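Local coordinates for PA0833-PD protein (Pseudomonas aeruginosa PAO1, PDB 6JFW) that probably binds peptidoglycan through its OmpA C-like periplasmic domain, helping to tie the outer membrane to the cell wall, at residues Asn65-Val70 with Val135-Val140. Sequence-based numbering, arbitrary orientation.
Sequences NTIEIV and VNLRPV
Glu68 O takes the amide hydrogen of Asn136 N at 2.8 Å, and Glu68 N returns a bond to Asn136 O, making Glu68 and Asn136 a hydrogen-bonded antiparallel pair. The same two residues also meet through their side chains, which run side by side: Asn136 ND2 donates to Glu68 OE1 at 2.9 Å. That bond is bent, 141° at the hydrogen, and reaches the oxygen from above the carboxylate plane, the two flat groups being turned 41° apart. With CG of Glu68 anti to the backbone N (chi1 -158°) and a bend at chi2, the carboxylate comes alongside the amide. Thr66 and Arg138 form a second such pair, where Arg138 N to Thr66 O is the longer bond at 3.2 Å; on this polar face Thr66 OG1 also rests near Arg138 CB.

On the opposite face Ile67, Ile69, Val135 and Leu137 put aliphatic side chains. Ile67 CG1 meets Leu137 CD2 at 3.6 Å, while its CG2 touches Val135 CG1 at 3.8 Å. Phe59 of helix 49-61 packs on all three side chains, and Ile69 lies against helix 79-99. Strand 132-139 is the middle strand of the five-stranded OmpA C-like sheet and 65-72 runs antiparallel beside it, with 26-32 and 107-111 on their outer sides. Alternation along the pair thus gives one sheet two chemistries: an amide–carboxylate link on the face of Glu68 and Asn136, and branched aliphatic packing beneath the helices.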
loop_
_atom_site.group_PDB
_atom_site.type_symbol
_atom_site.label_atom_id
_atom_site.label_comp_id
_atom_site.label_asym_id
_atom_site.label_seq_id
_atom_site.Cartn_x
_atom_site.Cartn_y
_atom_site.Cartn_z
ATOM N N ASN A 65 11.441 1.699 -11.607
ATOM C CA ASN A 65 11.537 1.492 -10.169
ATOM C C ASN A 65 10.995 0.113 -9.826
ATOM O O ASN A 65 10.262 -0.500 -10.605
ATOM C CB ASN A 65 10.805 2.588 -9.374
ATOM C CG ASN A 65 9.386 2.832 -9.854
ATOM O OD1 ASN A 65 8.624 1.898 -10.100
ATOM N ND2 ASN A 65 9.021 4.104 -9.976
ATOM N N THR A 66 11.392 -0.381 -8.657
ATOM C CA THR A 66 10.788 -1.576 -8.092
ATOM C C THR A 66 9.586 -1.186 -7.251
ATOM O O THR A 66 9.512 -0.082 -6.706
ATOM C CB THR A 66 11.769 -2.365 -7.221
ATOM O OG1 THR A 66 12.186 -1.559 -6.111
ATOM C CG2 THR A 66 12.973 -2.800 -8.021
ATOM N N ILE A 67 8.646 -2.116 -7.139
ATOM C CA ILE A 67 7.411 -1.905 -6.404
ATOM C C ILE A 67 7.384 -2.900 -5.254
ATOM O O ILE A 67 7.380 -4.116 -5.477
ATOM C CB ILE A 67 6.184 -2.055 -7.316
ATOM C CG1 ILE A 67 6.312 -1.084 -8.493
ATOM C CG2 ILE A 67 4.905 -1.800 -6.538
ATOM C CD1 ILE A 67 5.493 -1.453 -9.703
ATOM N N GLU A 68 7.393 -2.381 -4.029
ATOM C CA GLU A 68 7.392 -3.189 -2.817
ATOM C C GLU A 68 6.093 -2.928 -2.073
ATOM O O GLU A 68 5.840 -1.798 -1.641
ATOM C CB GLU A 68 8.594 -2.853 -1.934
ATOM C CG GLU A 68 8.965 -3.952 -0.964
ATOM C CD GLU A 68 9.470 -3.431 0.368
ATOM O OE1 GLU A 68 9.481 -2.199 0.566
ATOM O OE2 GLU A 68 9.860 -4.259 1.218
ATOM N N ILE A 69 5.274 -3.963 -1.923
ATOM C CA ILE A 69 3.978 -3.854 -1.264
ATOM C C ILE A 69 4.097 -4.494 0.111
ATOM O O ILE A 69 4.449 -5.673 0.230
ATOM C CB ILE A 69 2.866 -4.507 -2.094
ATOM C CG1 ILE A 69 2.809 -3.852 -3.477
ATOM C CG2 ILE A 69 1.527 -4.375 -1.385
ATOM C CD1 ILE A 69 2.074 -4.666 -4.511
ATOM N N VAL A 70 3.817 -3.714 1.150
ATOM C CA VAL A 70 4.044 -4.131 2.528
ATOM C C VAL A 70 2.756 -3.926 3.312
ATOM O O VAL A 70 2.211 -2.816 3.339
ATOM C CB VAL A 70 5.201 -3.354 3.174
ATOM C CG1 VAL A 70 5.451 -3.865 4.564
ATOM C CG2 VAL A 70 6.463 -3.467 2.329
ATOM N N VAL A 135 2.962 1.017 -0.344
ATOM C CA VAL A 135 3.590 0.729 -1.629
ATOM C C VAL A 135 4.825 1.609 -1.735
ATOM O O VAL A 135 4.717 2.835 -1.857
ATOM C CB VAL A 135 2.640 0.976 -2.808
ATOM C CG1 VAL A 135 3.335 0.624 -4.119
ATOM C CG2 VAL A 135 1.359 0.179 -2.643
ATOM N N ASN A 136 6.000 0.991 -1.690
ATOM C CA ASN A 136 7.262 1.705 -1.813
ATOM C C ASN A 136 7.777 1.585 -3.241
ATOM O O ASN A 136 7.875 0.477 -3.781
ATOM C CB ASN A 136 8.296 1.165 -0.826
ATOM C CG ASN A 136 7.795 1.175 0.607
ATOM O OD1 ASN A 136 7.493 2.231 1.162
ATOM N ND2 ASN A 136 7.713 -0.003 1.214
ATOM N N LEU A 137 8.093 2.726 -3.849
ATOM C CA LEU A 137 8.666 2.787 -5.190
ATOM C C LEU A 137 10.115 3.241 -5.055
ATOM O O LEU A 137 10.382 4.388 -4.680
ATOM C CB LEU A 137 7.873 3.736 -6.088
ATOM C CG LEU A 137 6.372 3.486 -6.272
ATOM C CD1 LEU A 137 5.737 4.616 -7.072
ATOM C CD2 LEU A 137 6.115 2.151 -6.947
ATOM N N ARG A 138 11.043 2.343 -5.353
ATOM C CA ARG A 138 12.460 2.602 -5.248
ATOM C C ARG A 138 13.110 2.648 -6.617
ATOM O O ARG A 138 12.957 1.692 -7.387
ATOM C CB ARG A 138 13.107 1.521 -4.437
ATOM C CG ARG A 138 14.529 1.642 -4.515
ATOM C CD ARG A 138 15.031 0.796 -3.475
ATOM N NE ARG A 138 15.702 1.685 -2.501
ATOM C CZ ARG A 138 15.831 1.443 -1.217
ATOM N NH1 ARG A 138 15.279 0.350 -0.742
ATOM N NH2 ARG A 138 16.397 2.258 -0.292
ATOM N N PRO A 139 13.854 3.703 -6.960
ATOM C CA PRO A 139 14.467 3.757 -8.292
ATOM C C PRO A 139 15.483 2.639 -8.467
ATOM O O PRO A 139 16.089 2.162 -7.507
ATOM C CB PRO A 139 15.143 5.134 -8.329
ATOM C CG PRO A 139 14.618 5.885 -7.147
ATOM C CD PRO A 139 14.248 4.852 -6.128
ATOM N N VAL A 140 15.646 2.212 -9.711
ATOM C CA VAL A 140 16.683 1.251 -10.073
ATOM C C VAL A 140 17.649 1.954 -11.014
ATOM O O VAL A 140 17.301 2.974 -11.635
ATOM C CB VAL A 140 16.090 -0.022 -10.716
ATOM C CG1 VAL A 140 15.121 -0.691 -9.771
ATOM C CG2 VAL A 140 15.417 0.309 -12.037
#